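Local coordinates for folylpolyglutamate synthase/dihydrofolate synthase (Thermotoga maritima, PDB 1O5Z), which probably catalyses the ATP-dependent, magnesium-requiring addition of L-glutamate to 7,8-dihydropteroate and to the polyglutamate tail of tetrahydrofolate, at residues F141-F144 with A145-V149; L45-P48 with H49-Y52; E358-L361 with R362-G366; N325-G328 with A329-V333. All blocks are in the same frame, centred on the assembly; numbering follows the deposited sequence.

Interaction 1: residues F141-F144 with A145-V149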
loop_
_atom_site.group_PDB
_atom_site.type_symbol
_atom_site.label_atom_id
_atom_site.label_comp_id
_atom_site.label_asym_id
_atom_site.label_seq_id
_atom_site.Cartn_x
_atom_site.Cartn_y
_atom_site.Cartn_z
ATOM N N PHE A 141 -5.750 2.951 15.775
ATOM C CA PHE A 141 -7.096 2.837 16.354
ATOM C C PHE A 141 -7.363 3.887 17.403
ATOM O O PHE A 141 -8.437 4.464 17.461
ATOM C CB PHE A 141 -7.327 1.478 16.984
ATOM C CG PHE A 141 -7.623 0.386 16.009
ATOM C CD1 PHE A 141 -6.984 -0.839 16.125
ATOM C CD2 PHE A 141 -8.596 0.540 15.022
ATOM C CE1 PHE A 141 -7.246 -1.902 15.207
ATOM C CE2 PHE A 141 -8.881 -0.511 14.146
ATOM C CZ PHE A 141 -8.199 -1.744 14.252
ATOM N N LEU A 142 -6.379 4.109 18.250
ATOM C CA LEU A 142 -6.494 5.103 19.317
ATOM C C LEU A 142 -6.591 6.515 18.717
ATOM O O LEU A 142 -7.398 7.333 19.118
ATOM C CB LEU A 142 -5.251 4.996 20.218
ATOM C CG LEU A 142 -5.280 5.836 21.478
ATOM C CD1 LEU A 142 -6.563 5.612 22.195
ATOM C CD2 LEU A 142 -4.070 5.565 22.389
ATOM N N TYR A 143 -5.749 6.781 17.727
ATOM C CA TYR A 143 -5.724 8.073 17.080
ATOM C C TYR A 143 -7.092 8.378 16.436
ATOM O O TYR A 143 -7.632 9.444 16.613
ATOM C CB TYR A 143 -4.614 8.058 16.049
ATOM C CG TYR A 143 -4.513 9.261 15.187
ATOM C CD1 TYR A 143 -3.965 10.430 15.669
ATOM C CD2 TYR A 143 -4.872 9.208 13.839
ATOM C CE1 TYR A 143 -3.818 11.524 14.869
ATOM C CE2 TYR A 143 -4.722 10.290 13.026
ATOM C CZ TYR A 143 -4.173 11.446 13.538
ATOM O OH TYR A 143 -4.012 12.545 12.751
ATOM N N PHE A 144 -7.632 7.412 15.703
ATOM C CA PHE A 144 -8.925 7.546 15.107
ATOM C C PHE A 144 -9.968 7.837 16.132
ATOM O O PHE A 144 -10.863 8.608 15.853
ATOM C CB PHE A 144 -9.303 6.279 14.333
ATOM C CG PHE A 144 -8.350 5.926 13.251
ATOM C CD1 PHE A 144 -7.600 6.903 12.591
ATOM C CD2 PHE A 144 -8.201 4.609 12.860
ATOM C CE1 PHE A 144 -6.700 6.572 11.580
ATOM C CE2 PHE A 144 -7.314 4.269 11.843
ATOM C CZ PHE A 144 -6.557 5.279 11.194
ATOM N N ALA A 145 -9.887 7.197 17.286
ATOM C CA ALA A 145 -10.785 7.503 18.399
ATOM C C ALA A 145 -10.551 8.933 18.954
ATOM O O ALA A 145 -11.500 9.710 19.119
ATOM C CB ALA A 145 -10.622 6.462 19.530
ATOM N N GLU A 146 -9.297 9.302 19.222
ATOM C CA GLU A 146 -9.037 10.616 19.791
ATOM C C GLU A 146 -9.530 11.638 18.753
ATOM O O GLU A 146 -10.007 12.700 19.115
ATOM C CB GLU A 146 -7.564 10.832 20.267
ATOM C CG GLU A 146 -6.890 9.612 20.949
ATOM C CD GLU A 146 -6.164 9.811 22.324
ATOM O OE1 GLU A 146 -6.730 9.286 23.340
ATOM O OE2 GLU A 146 -5.017 10.391 22.447
ATOM N N LYS A 147 -9.500 11.311 17.468
ATOM C CA LYS A 147 -9.916 12.286 16.455
ATOM C C LYS A 147 -11.405 12.229 16.128
ATOM O O LYS A 147 -11.861 12.955 15.240
ATOM C CB LYS A 147 -9.131 12.101 15.140
ATOM C CG LYS A 147 -7.672 12.461 15.242
ATOM C CD LYS A 147 -7.485 13.939 15.490
ATOM C CE LYS A 147 -6.001 14.279 15.541
ATOM N NZ LYS A 147 -5.728 15.737 15.802
ATOM N N ASN A 148 -12.168 11.368 16.804
ATOM C CA ASN A 148 -13.620 11.291 16.539
ATOM C C ASN A 148 -13.959 11.080 15.054
ATOM O O ASN A 148 -14.796 11.746 14.494
ATOM C CB ASN A 148 -14.335 12.528 17.083
ATOM C CG ASN A 148 -14.006 12.785 18.551
ATOM O OD1 ASN A 148 -13.943 11.862 19.372
ATOM N ND2 ASN A 148 -13.761 14.032 18.882
ATOM N N VAL A 149 -13.317 10.120 14.435
ATOM C CA VAL A 149 -13.584 9.849 13.014
ATOM C C VAL A 149 -14.963 9.208 12.852
ATOM O O VAL A 149 -15.504 8.625 13.790
ATOM C CB VAL A 149 -12.474 8.997 12.364
ATOM C CG1 VAL A 149 -11.102 9.665 12.520
ATOM C CG2 VAL A 149 -12.460 7.582 12.917
#
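Phe-144 O accepts the N-H of Val-149 at 3.2 Å, and this bond closes a Schellman motif at the C-terminal end of helix 132-146, in the Mur ligase middle domain. Asn-148 turns the chain with a positive phi, its own N-H going back to Ala-145 O. Just before it the bonds are ordinary i to i+4 ones: Glu-146 N reaches Leu-142 O at 2.7 Å, while Lys-147 N meets Tyr-143 O along a more bent path, 142° at the hydrogen.

The apolar contact belongs to the same turn. Val-149 CG2 rests on Phe-144 CB at 3.7 Å, the hydrophobic pairing that goes with this cap. Beyond the segments, Phe-144 packs on strand 151-155, while Tyr-143 lies between strand 96-98 and helix 105-122.

A CH-pi contact joins Tyr-143 to Lys-147. With Tyr-143 CG opposite its backbone nitrogen (chi1 174°), the ring sits beside its own carbonyl carbon, where the lysine chain, bent at chi2, can pass over it obliquely. Lys-147 CG stands over one face, 4.0 Å from the centroid, and Lys-147 CE lies 3.6 Å from Tyr-143 CE1.

Interaction 2: residues L45-P48 with H49-Y52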
loop_
_atom_site.group_PDB
_atom_site.type_symbol
_atom_site.label_atom_id
_atom_site.label_comp_id
_atom_site.label_asym_id
_atom_site.label_seq_id
_atom_site.Cartn_x
_atom_site.Cartn_y
_atom_site.Cartn_z
ATOM N N LEU A 45 -6.668 0.066 26.296
ATOM C CA LEU A 45 -6.834 1.415 25.775
ATOM C C LEU A 45 -8.289 1.840 25.649
ATOM O O LEU A 45 -8.579 2.910 25.136
ATOM C CB LEU A 45 -6.155 1.551 24.393
ATOM C CG LEU A 45 -4.636 1.310 24.401
ATOM C CD1 LEU A 45 -4.096 1.183 22.981
ATOM C CD2 LEU A 45 -3.860 2.372 25.177
ATOM N N GLY A 46 -9.221 1.014 26.108
ATOM C CA GLY A 46 -10.654 1.341 26.044
ATOM C C GLY A 46 -11.358 0.911 24.761
ATOM O O GLY A 46 -12.436 1.394 24.451
ATOM N N ASN A 47 -10.754 -0.019 24.030
ATOM C CA ASN A 47 -11.340 -0.542 22.819
ATOM C C ASN A 47 -11.687 0.601 21.860
ATOM O O ASN A 47 -12.837 0.754 21.426
ATOM C CB ASN A 47 -12.571 -1.426 23.142
ATOM C CG ASN A 47 -12.200 -2.718 23.862
ATOM O OD1 ASN A 47 -11.298 -3.407 23.476
ATOM N ND2 ASN A 47 -12.894 -3.024 24.909
ATOM N N PRO A 48 -10.667 1.388 21.508
ATOM C CA PRO A 48 -10.865 2.550 20.641
ATOM C C PRO A 48 -11.340 2.163 19.241
ATOM O O PRO A 48 -12.009 2.950 18.559
ATOM C CB PRO A 48 -9.478 3.189 20.604
ATOM C CG PRO A 48 -8.499 2.019 20.927
ATOM C CD PRO A 48 -9.257 1.221 21.900
ATOM N N HIS A 49 -11.010 0.942 18.844
ATOM C CA HIS A 49 -11.428 0.372 17.563
ATOM C C HIS A 49 -12.935 0.184 17.393
ATOM O O HIS A 49 -13.428 0.063 16.283
ATOM C CB HIS A 49 -10.679 -0.943 17.333
ATOM C CG HIS A 49 -10.927 -1.969 18.389
ATOM N ND1 HIS A 49 -11.519 -3.185 18.118
ATOM C CD2 HIS A 49 -10.706 -1.938 19.725
ATOM C CE1 HIS A 49 -11.662 -3.846 19.250
ATOM N NE2 HIS A 49 -11.180 -3.108 20.238
ATOM N N LEU A 50 -13.680 0.227 18.498
ATOM C CA LEU A 50 -15.122 0.019 18.499
ATOM C C LEU A 50 -15.904 1.328 18.513
ATOM O O LEU A 50 -17.121 1.367 18.672
ATOM C CB LEU A 50 -15.483 -0.777 19.757
ATOM C CG LEU A 50 -14.766 -2.107 19.911
ATOM C CD1 LEU A 50 -15.162 -2.761 21.268
ATOM C CD2 LEU A 50 -15.115 -2.944 18.707
ATOM N N GLU A 51 -15.185 2.399 18.289
ATOM C CA GLU A 51 -15.677 3.741 18.517
ATOM C C GLU A 51 -16.160 4.377 17.225
ATOM O O GLU A 51 -16.543 5.518 17.259
ATOM C CB GLU A 51 -14.517 4.568 19.068
ATOM C CG GLU A 51 -14.872 5.500 20.153
ATOM C CD GLU A 51 -14.834 4.794 21.466
ATOM O OE1 GLU A 51 -13.678 4.611 21.956
ATOM O OE2 GLU A 51 -15.930 4.424 21.972
ATOM N N TYR A 52 -16.096 3.663 16.092
ATOM C CA TYR A 52 -16.434 4.217 14.787
ATOM C C TYR A 52 -16.658 3.062 13.822
ATOM O O TYR A 52 -16.217 1.969 14.050
ATOM C CB TYR A 52 -15.308 5.141 14.251
ATOM C CG TYR A 52 -13.898 4.647 14.619
ATOM C CD1 TYR A 52 -13.287 3.588 13.917
ATOM C CD2 TYR A 52 -13.221 5.179 15.699
ATOM C CE1 TYR A 52 -12.045 3.091 14.317
ATOM C CE2 TYR A 52 -11.964 4.710 16.074
ATOM C CZ TYR A 52 -11.418 3.657 15.408
ATOM O OH TYR A 52 -10.201 3.226 15.743
#
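His-49 turns its ring back to the Asn-47 side chain, just past the Schellman motif that ends helix 36-44 at Gly-46. His-49 NE2 gives its hydrogen to Asn-47 OD1 at 3.3 Å, nearly straight at 165°. The oxygen sits at the ring edge, in the plane of the imidazole, whereas the amide itself is turned 73° from the ring. A chi1 of 60° sets CG between the backbone nitrogen and the carbonyl carbon, and this folds the ring back so that His-49 CD2 comes within 3.5 Å of Asn-47 CA.

Leu-50 follows. Its N-H bonds to Asn-47 O at 3.1 Å, coming from above the carbonyl plane, as befits so tight a turn. Leu-50 CD1 lies beside Asn-47 CB at 3.5 Å, and Leu-50 CG lies over one face of the His-49 ring, toward its rim. An alanine in place of Asn-47 takes away the OD1 acceptor, which would probably leave His-49 NE2 without its mate in this turn and the ring freer to rotate.

Glu-51 N bonds to Pro-48 O at 3.2 Å, the next bond in the turn, while Glu-51 OE1 passes 3.7 Å from Pro-48 CA. The Tyr-52 ring comes close to Pro-48 O, with CE2 3.0 Å from that oxygen, and its hydroxyl gives a hydrogen bond to Phe-141 O of helix 132-146, the helix on which Pro-48 also packs.

The bond to Asn-47 OD1 is consistent with a hydrogen on His-49 NE2, and a single asparagine serves both backbone turn and buried imidazole.

Interaction 3: residues E358-L361 with R362-G366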
loop_
_atom_site.group_PDB
_atom_site.type_symbol
_atom_site.label_atom_id
_atom_site.label_comp_id
_atom_site.label_asym_id
_atom_site.label_seq_id
_atom_site.Cartn_x
_atom_site.Cartn_y
_atom_site.Cartn_z
ATOM N N GLU A 358 19.810 -10.893 -10.371
ATOM C CA GLU A 358 20.008 -11.307 -11.750
ATOM C C GLU A 358 18.669 -11.510 -12.456
ATOM O O GLU A 358 18.467 -11.032 -13.562
ATOM C CB GLU A 358 20.801 -12.604 -11.741
ATOM C CG GLU A 358 21.068 -13.292 -13.070
ATOM C CD GLU A 358 21.489 -14.726 -12.839
ATOM O OE1 GLU A 358 20.780 -15.647 -13.277
ATOM O OE2 GLU A 358 22.491 -14.922 -12.139
ATOM N N ASP A 359 17.750 -12.208 -11.808
ATOM C CA ASP A 359 16.469 -12.453 -12.416
ATOM C C ASP A 359 15.682 -11.135 -12.490
ATOM O O ASP A 359 14.855 -10.976 -13.361
ATOM C CB ASP A 359 15.693 -13.575 -11.681
ATOM C CG ASP A 359 16.336 -14.977 -11.840
ATOM O OD1 ASP A 359 17.567 -15.096 -12.075
ATOM O OD2 ASP A 359 15.690 -16.053 -11.732
ATOM N N ILE A 360 15.951 -10.171 -11.620
ATOM C CA ILE A 360 15.332 -8.834 -11.788
ATOM C C ILE A 360 15.898 -8.074 -12.987
ATOM O O ILE A 360 15.139 -7.546 -13.801
ATOM C CB ILE A 360 15.485 -7.942 -10.504
ATOM C CG1 ILE A 360 14.676 -8.495 -9.330
ATOM C CG2 ILE A 360 15.084 -6.476 -10.787
ATOM C CD1 ILE A 360 15.146 -7.943 -7.979
ATOM N N LEU A 361 17.227 -8.002 -13.073
ATOM C CA LEU A 361 17.921 -7.217 -14.124
ATOM C C LEU A 361 17.559 -7.692 -15.531
ATOM O O LEU A 361 17.438 -6.910 -16.478
ATOM C CB LEU A 361 19.459 -7.291 -13.945
ATOM C CG LEU A 361 20.047 -6.575 -12.739
ATOM C CD1 LEU A 361 21.518 -6.926 -12.447
ATOM C CD2 LEU A 361 19.892 -5.103 -12.939
ATOM N N ARG A 362 17.369 -8.988 -15.636
ATOM C CA ARG A 362 17.043 -9.624 -16.880
ATOM C C ARG A 362 15.717 -9.206 -17.450
ATOM O O ARG A 362 15.508 -9.298 -18.651
ATOM C CB ARG A 362 16.982 -11.105 -16.644
ATOM C CG ARG A 362 18.330 -11.739 -16.311
ATOM C CD ARG A 362 18.242 -13.184 -15.843
ATOM N NE ARG A 362 18.464 -14.131 -16.925
ATOM C CZ ARG A 362 19.658 -14.613 -17.252
ATOM N NH1 ARG A 362 20.764 -14.250 -16.600
ATOM N NH2 ARG A 362 19.774 -15.466 -18.240
ATOM N N LYS A 363 14.801 -8.765 -16.597
ATOM C CA LYS A 363 13.490 -8.281 -17.069
ATOM C C LYS A 363 13.646 -7.018 -17.919
ATOM O O LYS A 363 12.869 -6.769 -18.850
ATOM C CB LYS A 363 12.544 -8.021 -15.882
ATOM C CG LYS A 363 12.277 -9.243 -14.991
ATOM C CD LYS A 363 11.938 -10.511 -15.789
ATOM C CE LYS A 363 11.693 -11.684 -14.853
ATOM N NZ LYS A 363 11.225 -12.888 -15.550
ATOM N N TYR A 364 14.694 -6.259 -17.606
ATOM C CA TYR A 364 14.879 -4.926 -18.137
ATOM C C TYR A 364 15.723 -4.826 -19.378
ATOM O O TYR A 364 15.994 -3.706 -19.847
ATOM C CB TYR A 364 15.476 -4.036 -17.047
ATOM C CG TYR A 364 14.553 -3.896 -15.896
ATOM C CD1 TYR A 364 15.000 -4.086 -14.610
ATOM C CD2 TYR A 364 13.208 -3.617 -16.095
ATOM C CE1 TYR A 364 14.162 -3.989 -13.556
ATOM C CE2 TYR A 364 12.348 -3.514 -15.031
ATOM C CZ TYR A 364 12.835 -3.696 -13.756
ATOM O OH TYR A 364 11.993 -3.575 -12.670
ATOM N N THR A 365 16.104 -5.967 -19.943
ATOM C CA THR A 365 16.890 -5.958 -21.153
ATOM C C THR A 365 16.044 -5.463 -22.320
ATOM O O THR A 365 14.855 -5.732 -22.389
ATOM C CB THR A 365 17.549 -7.380 -21.453
ATOM O OG1 THR A 365 16.556 -8.410 -21.718
ATOM C CG2 THR A 365 18.343 -7.868 -20.235
ATOM N N GLY A 366 16.660 -4.729 -23.238
ATOM C CA GLY A 366 15.982 -4.350 -24.471
ATOM C C GLY A 366 14.998 -3.209 -24.326
ATOM O O GLY A 366 14.244 -2.948 -25.250
#
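Ile-360 and Tyr-364 lie side by side on the buried flank of the turn of chain that follows residues 357-361, in the Mur ligase glutamate ligase domain. Ile-360 CG2 meets Tyr-364 CE1 at 3.8 Å, both side chains pointing the same way. The tyrosine ring continues onto helix 326-339, and Leu-361 fills in against Ile-349 of strand 345-349. Behind these side chains the backbone tightens into i to i+3 bonds: Lys-363 N to Ile-360 O at 3.1 Å and Tyr-364 N to Leu-361 O at 3.0 Å, each donor standing above its carbonyl plane.

The outer side is looser. Glu-358 and Arg-362 run alongside one another, and their carboxylate and guanidinium planes are 52° apart. Glu-358 OE1 stands off the plane of the Arg-362 guanidinium, so the attraction is probably one of charge, without a directed hydrogen bond. An alanine at Glu-358 removes this carboxylate, which would probably leave the guanidinium less well balanced, with Asp-359 as a more distant opposite charge, and freer to swing. Arg-362 is bent at chi3 (96°), which brings NH1 back to the glutamate. The resulting salt bridge is long, with Glu-358 OE1 3.6 Å from Arg-362 NH1.

Interaction 4: residues N325-G328 with A329-V333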
loop_
_atom_site.group_PDB
_atom_site.type_symbol
_atom_site.label_atom_id
_atom_site.label_comp_id
_atom_site.label_asym_id
_atom_site.label_seq_id
_atom_site.Cartn_x
_atom_site.Cartn_y
_atom_site.Cartn_z
ATOM N N ASN A 325 11.277 -7.804 -7.228
ATOM C CA ASN A 325 11.052 -9.227 -7.481
ATOM C C ASN A 325 11.215 -9.349 -8.936
ATOM O O ASN A 325 10.888 -8.418 -9.665
ATOM C CB ASN A 325 9.584 -9.585 -7.342
ATOM C CG ASN A 325 9.164 -9.722 -5.980
ATOM O OD1 ASN A 325 9.958 -9.641 -5.073
ATOM N ND2 ASN A 325 7.895 -9.936 -5.792
ATOM N N PRO A 326 11.600 -10.514 -9.403
ATOM C CA PRO A 326 11.512 -10.763 -10.825
ATOM C C PRO A 326 10.067 -10.543 -11.304
ATOM O O PRO A 326 9.854 -9.880 -12.306
ATOM C CB PRO A 326 11.955 -12.216 -10.960
ATOM C CG PRO A 326 12.638 -12.551 -9.659
ATOM C CD PRO A 326 12.141 -11.649 -8.639
ATOM N N HIS A 327 9.100 -11.095 -10.571
ATOM C CA HIS A 327 7.700 -10.863 -10.843
ATOM C C HIS A 327 7.305 -9.377 -10.931
ATOM O O HIS A 327 6.716 -8.948 -11.916
ATOM C CB HIS A 327 6.840 -11.539 -9.786
ATOM C CG HIS A 327 5.371 -11.481 -10.097
ATOM N ND1 HIS A 327 4.527 -10.528 -9.554
ATOM C CD2 HIS A 327 4.605 -12.226 -10.934
ATOM C CE1 HIS A 327 3.303 -10.709 -10.024
ATOM N NE2 HIS A 327 3.320 -11.737 -10.858
ATOM N N GLY A 328 7.628 -8.601 -9.903
ATOM C CA GLY A 328 7.317 -7.177 -9.890
ATOM C C GLY A 328 7.957 -6.394 -11.026
ATOM O O GLY A 328 7.365 -5.465 -11.584
ATOM N N ALA A 329 9.194 -6.738 -11.334
ATOM C CA ALA A 329 9.923 -6.134 -12.436
ATOM C C ALA A 329 9.247 -6.414 -13.803
ATOM O O ALA A 329 9.065 -5.546 -14.631
ATOM C CB ALA A 329 11.318 -6.672 -12.428
ATOM N N GLU A 330 8.865 -7.652 -14.011
ATOM C CA GLU A 330 8.129 -8.053 -15.203
ATOM C C GLU A 330 6.831 -7.243 -15.338
ATOM O O GLU A 330 6.481 -6.830 -16.428
ATOM C CB GLU A 330 7.838 -9.550 -15.116
ATOM C CG GLU A 330 7.241 -10.200 -16.360
ATOM C CD GLU A 330 8.313 -10.671 -17.327
ATOM O OE1 GLU A 330 9.066 -9.781 -17.842
ATOM O OE2 GLU A 330 8.413 -11.916 -17.540
ATOM N N SER A 331 6.118 -7.024 -14.239
ATOM C CA SER A 331 4.923 -6.161 -14.255
ATOM C C SER A 331 5.236 -4.721 -14.599
ATOM O O SER A 331 4.447 -4.044 -15.254
ATOM C CB SER A 331 4.255 -6.111 -12.882
ATOM O OG SER A 331 3.698 -7.349 -12.608
ATOM N N LEU A 332 6.361 -4.242 -14.094
ATOM C CA LEU A 332 6.765 -2.900 -14.371
ATOM C C LEU A 332 6.897 -2.738 -15.871
ATOM O O LEU A 332 6.381 -1.804 -16.428
ATOM C CB LEU A 332 8.087 -2.568 -13.658
ATOM C CG LEU A 332 8.655 -1.201 -14.030
ATOM C CD1 LEU A 332 7.593 -0.150 -13.669
ATOM C CD2 LEU A 332 9.940 -0.923 -13.334
ATOM N N VAL A 333 7.570 -3.685 -16.508
ATOM C CA VAL A 333 7.913 -3.591 -17.904
ATOM C C VAL A 333 6.679 -3.620 -18.764
ATOM O O VAL A 333 6.622 -2.960 -19.789
ATOM C CB VAL A 333 8.830 -4.765 -18.302
ATOM C CG1 VAL A 333 8.905 -4.918 -19.824
ATOM C CG2 VAL A 333 10.224 -4.623 -17.688
#
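Asn-325 O receives the N-H of Ala-329 at 2.9 Å, the first bond of helix 326-339. Asn-325 holds the N-cap position, yet its side chain makes no capping bond; what it contributes across the turn is its backbone carbonyl. Pro-326 comes next, a residue with no N-H to satisfy, so the first helical position asks nothing of the cap.

From there the carbonyls are taken in order. Glu-330 N bonds to Pro-326 O at 3.0 Å with an angle of 166° at the hydrogen. Ser-331 N reaches His-327 O at 3.1 Å. Leu-332 N bonds to Gly-328 O along a rather more bent path, 147° at the hydrogen. Ala-329 O in turn accepts from Val-333 N.

Ser-331 OG stands 3.5 Å from His-327 O, so the carbonyl that already accepts a backbone N-H may have a weak second donor. The hydroxyl is brought there by a chi1 of -69°, which sets OG beside its own backbone nitrogen and opposite the carbonyl carbon. Outside the two segments, Glu-330 OE2 has a long, weak ion pair with Lys-363 NZ. Side chains otherwise add little between the two segments: Ala-329 CB touches Asn-325 O at 3.3 Å, and Glu-330 CB lies against His-327 O. Beyond them, Pro-326 and Ala-329 pack on helix 357-361, and Leu-332 on strand 414-418.

This is a regular alpha-helical first turn with proline at N1, opening the helix of a beta-alpha-beta crossover from strand 316-320 to the parallel strand 345-349, with strand 414-418 between them.

Along the chain the order is interaction 2, interaction 1, interaction 4, interaction 3. Each joins consecutive segments and closes only a local turn, so none nests in or crosses another. Interaction 2 shapes the link from helix 36-44 into strand 53-58, and interaction 1 finishes helix 132-146 ahead of strand 151-155; the two are in contact, Phe-141 and Phe-144 with His-49 and Tyr-52, tying loop 45-52 to helix 132-146. Interaction 4 starts helix 326-339 and interaction 3 leads from helix 357-361 towards strand 370-373. These two also touch, through the Tyr-364 ring and a weak ion pair of Lys-363 with Glu-330. Interactions 1 and 3 have centres about 45 Å apart, on opposite sides of the chain's centre.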